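Local atomic coordinates of luciferase-like enzymeAMP-CoA-ligase (Zophobas atratus, PDB entry 4W8O), a protein that probably activates carboxylic acids with ATP as acyl-adenylates and joins them to coenzyme A, as a luciferase-like member of the adenylate-forming superfamily. Residues F23-C28 with K167-S172; T56-N61 with N83-I88. One frame throughout, in Å; residues are numbered along the deposited sequence.

Contact 1 of 2, residues F23-C28 with K167-S172; sequences FLFECC and KAFKPS
Phe25, on a full helical turn, and Pro171, in an extended chain without regular structure, bring their backbones nearest, with CA of Phe25 7.4 Å from CA of Pro171. That gap is filled by the two side chains, both pointing into it. A chi1 of -164°, with CG opposite the backbone N, swings the Phe25 ring out from the helix and under the proline. CD of Pro171 then stands over the middle of the ring, 3.7 Å from its centroid and only 11° off the normal: a CH-pi contact. Proline suits the place because its CD, next to the electron-withdrawing ring nitrogen, carries slightly polarised hydrogens. CG of Pro171 presses on the root of the ring, 3.6 Å from Phe25 CG. At the far end, Phe25 CZ lies 3.7 Å from the carbonyl O of Phe169, and Phe25 CE1 meets the edge of the Phe169 ring near its plane, 4.2 Å from Phe169 CD2. Lys170, bent at chi2 (-66°), brings its chain end near one corner of the Phe25 ring, NZ lying 4.1 Å from Phe25 CE2; the ammonium also makes a long, weak ion pair with Glu29, one turn on from Phe25 in helix 20-30. With an alanine here in place of Phe25, Pro171 would probably lose the aromatic face beneath it and a gap would open beside Phe169. The contact ties helix 20-30 to the loop leading into strand 179-184. Tyr92 meets the Phe25 ring edge-to-face and joins Ser172 through the backbone, Lys52 of helix 48-64 also touches Phe25, and helix 228-239 packs against Leu24 and Cys28.

Contact 2 of 2, residues T56-N61 with N83-I88; sequences TRVALN and NSIPLI
Val58 meets Ile85 and Pro86 without any aromatic or amide plane taking part; the one ring, the pyrrolidine of Pro86, is puckered and saturated and is touched along its CA and CB side. CG1 of Val58 rests there, 3.9 Å from Pro86 CA and 4.1 Å from Pro86 CB. The other methyl, CG2, reaches CG2 of Ile85 at 4.0 Å, methyl against methyl, the two side chains lying roughly at right angles. Both branches of the valine are thus used, and its torsion explains why: with CG1 anti to the backbone N (chi1 173°), the two methyls fork toward successive residues of the facing helix. A beta-branched residue with a short side chain suits this spot, where the backbones come close, CA of Val58 lying 6.2 Å from CA of Pro86. Ile85 spends its own branches differently: CG2 serves Val58, while the end of the chain leads away from it; the Ile85 side chain also touches Val51 and Arg54. Proline fits the first turn of a helix, where an N-H would have no acceptor within the helix. Around this apolar patch the packing continues along the same two helices, with Ala89 against Val58 and Ala59, and Ile88 against Val51 and Ser55. Helix 85-92 forms the crossover between the neighbouring parallel strands 72-76 and 96-99, a beta-alpha-beta unit. It is held between helix 48-64 and helix 228-239, whose Met231 and Phe238 touch Leu87 and Ile88, and whose Ile228, Thr229 and Ala232 line the pocket occupied by a polyethylene glycol.

Contact 2 is core, all its touching residues being buried, whereas contact 1 is partly buried, with an aromatic interior and a lysine at the solvent side. Their chemistry follows: aliphatic branches between two helices in contact 2, but ring, proline and charge where a loop covers a helix in contact 1. Contact 2 lies nested within the chain loop that contact 1 closes, and the centres are about 11 Å apart. Phe169 joins them, its CD1 3.6 Å from Leu60 CD2 and its CZ 3.8 Å from Ala59 CB. Helix 48-64 thus serves both contacts, with Val58 directed to helix 85-92 and Thr56, Ala59 and Leu60 bearing on Phe169.

Contact 1 of 2, residues F23-C28 with K167-S172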
ATOM      1  N   PHE A  23      13.384  -2.797   9.392  1.00 31.09           N
ATOM      2  CA  PHE A  23      12.162  -2.209   9.925  1.00 30.96           C
ATOM      3  C   PHE A  23      11.187  -3.292  10.385  1.00 30.49           C
ATOM      4  O   PHE A  23      10.811  -3.340  11.547  1.00 31.20           O
ATOM      5  CB  PHE A  23      11.501  -1.319   8.874  1.00 30.15           C
ATOM      6  CG  PHE A  23      10.128  -0.847   9.255  1.00 30.41           C
ATOM      7  CD1 PHE A  23       9.963   0.192  10.163  1.00 30.61           C
ATOM      8  CD2 PHE A  23       8.997  -1.425   8.684  1.00 29.67           C
ATOM      9  CE1 PHE A  23       8.700   0.631  10.514  1.00 30.80           C
ATOM     10  CE2 PHE A  23       7.731  -0.981   9.027  1.00 29.70           C
ATOM     11  CZ  PHE A  23       7.585   0.044   9.949  1.00 30.63           C
ATOM     12  N   LEU A  24      10.801  -4.170   9.470  1.00 29.48           N
ATOM     13  CA  LEU A  24       9.805  -5.193   9.773  1.00 29.47           C
ATOM     14  C   LEU A  24      10.249  -6.092  10.932  1.00 30.41           C
ATOM     15  O   LEU A  24       9.449  -6.438  11.804  1.00 30.39           O
ATOM     16  CB  LEU A  24       9.523  -6.042   8.535  1.00 28.59           C
ATOM     17  CG  LEU A  24       8.871  -5.326   7.349  1.00 28.45           C
ATOM     18  CD1 LEU A  24       8.956  -6.188   6.103  1.00 28.25           C
ATOM     19  CD2 LEU A  24       7.423  -4.961   7.640  1.00 28.80           C
ATOM     20  N   PHE A  25      11.530  -6.461  10.918  1.00 31.13           N
ATOM     21  CA  PHE A  25      12.150  -7.305  11.952  1.00 32.28           C
ATOM     22  C   PHE A  25      12.070  -6.636  13.326  1.00 34.10           C
ATOM     23  O   PHE A  25      11.598  -7.236  14.297  1.00 34.27           O
ATOM     24  CB  PHE A  25      13.615  -7.568  11.579  1.00 32.11           C
ATOM     25  CG  PHE A  25      14.257  -8.700  12.336  1.00 33.10           C
ATOM     26  CD1 PHE A  25      14.199 -10.000  11.848  1.00 32.94           C
ATOM     27  CD2 PHE A  25      14.958  -8.460  13.509  1.00 34.46           C
ATOM     28  CE1 PHE A  25      14.800 -11.047  12.536  1.00 34.25           C
ATOM     29  CE2 PHE A  25      15.572  -9.497  14.191  1.00 35.78           C
ATOM     30  CZ  PHE A  25      15.495 -10.793  13.707  1.00 35.17           C
ATOM     31  N   GLU A  26      12.518  -5.382  13.386  1.00 35.14           N
ATOM     32  CA  GLU A  26      12.472  -4.591  14.622  1.00 37.24           C
ATOM     33  C   GLU A  26      11.045  -4.448  15.153  1.00 36.05           C
ATOM     34  O   GLU A  26      10.817  -4.567  16.359  1.00 35.41           O
ATOM     35  CB  GLU A  26      13.082  -3.207  14.383  1.00 39.73           C
ATOM     36  CG  GLU A  26      13.003  -2.257  15.572  1.00 44.08           C
ATOM     37  CD  GLU A  26      13.356  -0.816  15.212  1.00 47.18           C
ATOM     38  OE1 GLU A  26      13.986  -0.583  14.154  1.00 48.50           O
ATOM     39  OE2 GLU A  26      12.998   0.089  15.998  1.00 50.54           O
ATOM     40  N   CYS A  27      10.090  -4.194  14.252  1.00 34.40           N
ATOM     41  CA  CYS A  27       8.687  -4.086  14.641  1.00 34.12           C
ATOM     42  C   CYS A  27       8.201  -5.388  15.273  1.00 34.68           C
ATOM     43  O   CYS A  27       7.540  -5.365  16.304  1.00 34.94           O
ATOM     44  CB  CYS A  27       7.812  -3.712  13.442  1.00 33.53           C
ATOM     45  SG  CYS A  27       7.998  -1.997  12.915  1.00 33.34           S
ATOM     46  N   CYS A  28       8.551  -6.521  14.665  1.00 34.89           N
ATOM     47  CA  CYS A  28       8.203  -7.829  15.224  1.00 36.36           C
ATOM     48  C   CYS A  28       8.722  -8.012  16.657  1.00 38.47           C
ATOM     49  O   CYS A  28       7.978  -8.470  17.519  1.00 39.83           O
ATOM     50  CB  CYS A  28       8.706  -8.971  14.330  1.00 35.84           C
ATOM     51  SG  CYS A  28       7.709  -9.270  12.839  1.00 34.86           S
ATOM     52  N   LYS A 167      18.192 -18.338  15.804  1.00 48.64           N
ATOM     53  CA  LYS A 167      18.429 -17.425  16.907  1.00 49.33           C
ATOM     54  C   LYS A 167      19.369 -16.295  16.508  1.00 47.86           C
ATOM     55  O   LYS A 167      19.162 -15.146  16.897  1.00 48.17           O
ATOM     56  CB  LYS A 167      19.014 -18.195  18.091  1.00 51.68           C
ATOM     57  CG  LYS A 167      18.828 -17.501  19.421  1.00 53.48           C
ATOM     58  CD  LYS A 167      19.338 -18.372  20.555  1.00 55.87           C
ATOM     59  CE  LYS A 167      18.859 -17.850  21.893  1.00 57.90           C
ATOM     60  NZ  LYS A 167      19.210 -18.788  22.990  1.00 60.73           N
ATOM     61  N   ALA A 168      20.390 -16.625  15.722  1.00 46.38           N
ATOM     62  CA  ALA A 168      21.409 -15.657  15.331  1.00 45.43           C
ATOM     63  C   ALA A 168      21.018 -14.823  14.115  1.00 42.93           C
ATOM     64  O   ALA A 168      21.626 -13.782  13.865  1.00 42.62           O
ATOM     65  CB  ALA A 168      22.727 -16.369  15.066  1.00 46.30           C
ATOM     66  N   PHE A 169      20.025 -15.266  13.347  1.00 41.15           N
ATOM     67  CA  PHE A 169      19.695 -14.577  12.102  1.00 38.74           C
ATOM     68  C   PHE A 169      19.376 -13.108  12.335  1.00 38.53           C
ATOM     69  O   PHE A 169      18.633 -12.754  13.252  1.00 38.63           O
ATOM     70  CB  PHE A 169      18.533 -15.238  11.374  1.00 37.55           C
ATOM     71  CG  PHE A 169      18.115 -14.506  10.129  1.00 35.56           C
ATOM     72  CD1 PHE A 169      18.820 -14.669   8.944  1.00 34.85           C
ATOM     73  CD2 PHE A 169      17.028 -13.641  10.144  1.00 34.73           C
ATOM     74  CE1 PHE A 169      18.448 -13.993   7.802  1.00 33.56           C
ATOM     75  CE2 PHE A 169      16.647 -12.960   8.998  1.00 33.12           C
ATOM     76  CZ  PHE A 169      17.358 -13.136   7.828  1.00 32.63           C
ATOM     77  N   LYS A 170      19.968 -12.264  11.499  1.00 38.19           N
ATOM     78  CA  LYS A 170      19.639 -10.851  11.455  1.00 38.26           C
ATOM     79  C   LYS A 170      19.442 -10.458   9.990  1.00 36.47           C
ATOM     80  O   LYS A 170      20.095 -11.014   9.100  1.00 35.57           O
ATOM     81  CB  LYS A 170      20.756 -10.005  12.079  1.00 40.03           C
ATOM     82  CG  LYS A 170      20.944 -10.190  13.586  1.00 42.86           C
ATOM     83  CD  LYS A 170      19.744  -9.679  14.378  1.00 43.65           C
ATOM     84  CE  LYS A 170      20.022  -9.595  15.874  1.00 46.51           C
ATOM     85  NZ  LYS A 170      18.834  -9.050  16.597  1.00 47.25           N
ATOM     86  N   PRO A 171      18.528  -9.511   9.728  1.00 35.49           N
ATOM     87  CA  PRO A 171      18.401  -9.017   8.355  1.00 34.46           C
ATOM     88  C   PRO A 171      19.735  -8.519   7.803  1.00 34.92           C
ATOM     89  O   PRO A 171      20.539  -7.950   8.541  1.00 35.57           O
ATOM     90  CB  PRO A 171      17.408  -7.864   8.486  1.00 33.92           C
ATOM     91  CG  PRO A 171      16.604  -8.192   9.694  1.00 34.70           C
ATOM     92  CD  PRO A 171      17.534  -8.907  10.631  1.00 35.71           C
ATOM     93  N   SER A 172      19.960  -8.740   6.514  1.00 34.82           N
ATOM     94  CA  SER A 172      21.198  -8.338   5.860  1.00 35.72           C
ATOM     95  C   SER A 172      21.356  -6.830   5.871  1.00 36.64           C
ATOM     96  O   SER A 172      20.388  -6.097   5.688  1.00 34.79           O
ATOM     97  CB  SER A 172      21.206  -8.814   4.409  1.00 35.05           C
ATOM     98  OG  SER A 172      20.992 -10.210   4.332  1.00 35.05           O
TER

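Contact 2 of 2, residues T56-N61 with N83-I88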
ATOM      1  N   THR A  56      11.574 -15.673   9.495  1.00 32.80           N
ATOM      2  CA  THR A  56      13.005 -15.939   9.697  1.00 33.41           C
ATOM      3  C   THR A  56      13.382 -17.273   9.040  1.00 33.92           C
ATOM      4  O   THR A  56      14.390 -17.365   8.338  1.00 33.44           O
ATOM      5  CB  THR A  56      13.376 -15.926  11.191  1.00 34.41           C
ATOM      6  OG1 THR A  56      13.138 -14.617  11.733  1.00 33.88           O
ATOM      7  CG2 THR A  56      14.843 -16.302  11.404  1.00 35.14           C
ATOM      8  N   ARG A  57      12.537 -18.284   9.228  1.00 34.81           N
ATOM      9  CA  ARG A  57      12.770 -19.602   8.643  1.00 35.43           C
ATOM     10  C   ARG A  57      12.704 -19.577   7.124  1.00 34.60           C
ATOM     11  O   ARG A  57      13.548 -20.177   6.459  1.00 34.70           O
ATOM     12  CB  ARG A  57      11.777 -20.621   9.197  1.00 37.12           C
ATOM     13  CG  ARG A  57      12.059 -21.008  10.633  1.00 38.94           C
ATOM     14  CD  ARG A  57      10.930 -21.836  11.200  1.00 40.51           C
ATOM     15  NE  ARG A  57      11.122 -22.126  12.612  1.00 42.32           N
ATOM     16  CZ  ARG A  57      10.247 -22.791  13.358  1.00 43.96           C
ATOM     17  NH1 ARG A  57       9.108 -23.229  12.836  1.00 43.57           N
ATOM     18  NH2 ARG A  57      10.511 -23.013  14.638  1.00 45.19           N
ATOM     19  N   VAL A  58      11.718 -18.868   6.576  1.00 33.18           N
ATOM     20  CA  VAL A  58      11.637 -18.691   5.130  1.00 31.99           C
ATOM     21  C   VAL A  58      12.886 -17.990   4.596  1.00 31.30           C
ATOM     22  O   VAL A  58      13.430 -18.405   3.573  1.00 31.27           O
ATOM     23  CB  VAL A  58      10.361 -17.929   4.713  1.00 31.43           C
ATOM     24  CG1 VAL A  58      10.382 -17.600   3.229  1.00 30.90           C
ATOM     25  CG2 VAL A  58       9.119 -18.751   5.031  1.00 32.32           C
ATOM     26  N   ALA A  59      13.337 -16.942   5.289  1.00 30.70           N
ATOM     27  CA  ALA A  59      14.528 -16.184   4.883  1.00 30.58           C
ATOM     28  C   ALA A  59      15.785 -17.049   4.836  1.00 31.23           C
ATOM     29  O   ALA A  59      16.556 -16.987   3.871  1.00 30.97           O
ATOM     30  CB  ALA A  59      14.756 -15.002   5.817  1.00 30.27           C
ATOM     31  N   LEU A  60      15.993 -17.840   5.885  1.00 32.35           N
ATOM     32  CA  LEU A  60      17.160 -18.726   5.950  1.00 33.60           C
ATOM     33  C   LEU A  60      17.144 -19.729   4.798  1.00 33.26           C
ATOM     34  O   LEU A  60      18.182 -20.045   4.241  1.00 33.42           O
ATOM     35  CB  LEU A  60      17.238 -19.455   7.298  1.00 34.97           C
ATOM     36  CG  LEU A  60      17.653 -18.577   8.478  1.00 35.31           C
ATOM     37  CD1 LEU A  60      17.328 -19.274   9.791  1.00 36.63           C
ATOM     38  CD2 LEU A  60      19.136 -18.229   8.412  1.00 35.89           C
ATOM     39  N   ASN A  61      15.963 -20.212   4.429  1.00 32.80           N
ATOM     40  CA  ASN A  61      15.855 -21.114   3.291  1.00 32.76           C
ATOM     41  C   ASN A  61      16.056 -20.385   1.960  1.00 31.63           C
ATOM     42  O   ASN A  61      16.714 -20.906   1.063  1.00 32.84           O
ATOM     43  CB  ASN A  61      14.524 -21.869   3.327  1.00 32.89           C
ATOM     44  CG  ASN A  61      14.506 -22.948   4.391  1.00 34.26           C
ATOM     45  OD1 ASN A  61      15.490 -23.673   4.563  1.00 35.30           O
ATOM     46  ND2 ASN A  61      13.396 -23.062   5.113  1.00 34.49           N
ATOM     47  N   ASN A  83       0.528 -15.092   2.743  1.00 30.99           N
ATOM     48  CA  ASN A  83       1.003 -14.413   1.539  1.00 30.22           C
ATOM     49  C   ASN A  83       2.087 -13.359   1.789  1.00 29.21           C
ATOM     50  O   ASN A  83       2.952 -13.159   0.937  1.00 28.41           O
ATOM     51  CB  ASN A  83      -0.149 -13.824   0.713  1.00 30.31           C
ATOM     52  CG  ASN A  83      -0.686 -12.539   1.287  1.00 30.33           C
ATOM     53  OD1 ASN A  83      -1.194 -12.518   2.401  1.00 30.95           O
ATOM     54  ND2 ASN A  83      -0.608 -11.460   0.515  1.00 30.83           N
ATOM     55  N   SER A  84       2.054 -12.708   2.949  1.00 28.78           N
ATOM     56  CA  SER A  84       3.080 -11.718   3.281  1.00 29.35           C
ATOM     57  C   SER A  84       4.350 -12.316   3.928  1.00 29.65           C
ATOM     58  O   SER A  84       5.379 -11.644   4.006  1.00 29.95           O
ATOM     59  CB  SER A  84       2.495 -10.602   4.165  1.00 29.40           C
ATOM     60  OG  SER A  84       2.195 -11.079   5.461  1.00 30.50           O
ATOM     61  N   ILE A  85       4.299 -13.570   4.375  1.00 30.20           N
ATOM     62  CA  ILE A  85       5.442 -14.159   5.105  1.00 30.04           C
ATOM     63  C   ILE A  85       6.727 -14.204   4.267  1.00 29.12           C
ATOM     64  O   ILE A  85       7.780 -13.768   4.737  1.00 28.65           O
ATOM     65  CB  ILE A  85       5.120 -15.574   5.659  1.00 30.72           C
ATOM     66  CG1 ILE A  85       3.913 -15.533   6.608  1.00 31.54           C
ATOM     67  CG2 ILE A  85       6.328 -16.171   6.369  1.00 30.94           C
ATOM     68  CD1 ILE A  85       4.024 -14.532   7.744  1.00 31.91           C
ATOM     69  N   PRO A  86       6.648 -14.729   3.024  1.00 29.02           N
ATOM     70  CA  PRO A  86       7.846 -14.759   2.186  1.00 28.12           C
ATOM     71  C   PRO A  86       8.265 -13.387   1.630  1.00 27.46           C
ATOM     72  O   PRO A  86       9.422 -13.211   1.238  1.00 26.28           O
ATOM     73  CB  PRO A  86       7.478 -15.738   1.061  1.00 28.81           C
ATOM     74  CG  PRO A  86       5.991 -15.796   1.040  1.00 29.59           C
ATOM     75  CD  PRO A  86       5.481 -15.360   2.376  1.00 29.14           C
ATOM     76  N   LEU A  87       7.337 -12.435   1.598  1.00 27.14           N
ATOM     77  CA  LEU A  87       7.658 -11.049   1.264  1.00 26.89           C
ATOM     78  C   LEU A  87       8.518 -10.421   2.363  1.00 26.73           C
ATOM     79  O   LEU A  87       9.559  -9.803   2.084  1.00 26.68           O
ATOM     80  CB  LEU A  87       6.368 -10.247   1.055  1.00 27.00           C
ATOM     81  CG  LEU A  87       6.556  -8.806   0.583  1.00 27.30           C
ATOM     82  CD1 LEU A  87       5.473  -8.425  -0.418  1.00 27.68           C
ATOM     83  CD2 LEU A  87       6.569  -7.819   1.736  1.00 27.81           C
ATOM     84  N   ILE A  88       8.073 -10.591   3.608  1.00 27.20           N
ATOM     85  CA  ILE A  88       8.809 -10.132   4.791  1.00 27.54           C
ATOM     86  C   ILE A  88      10.182 -10.787   4.828  1.00 27.51           C
ATOM     87  O   ILE A  88      11.189 -10.122   5.067  1.00 26.84           O
ATOM     88  CB  ILE A  88       8.037 -10.483   6.088  1.00 28.33           C
ATOM     89  CG1 ILE A  88       6.768  -9.631   6.206  1.00 28.15           C
ATOM     90  CG2 ILE A  88       8.907 -10.291   7.323  1.00 28.74           C
ATOM     91  CD1 ILE A  88       5.700 -10.248   7.084  1.00 28.98           C
TER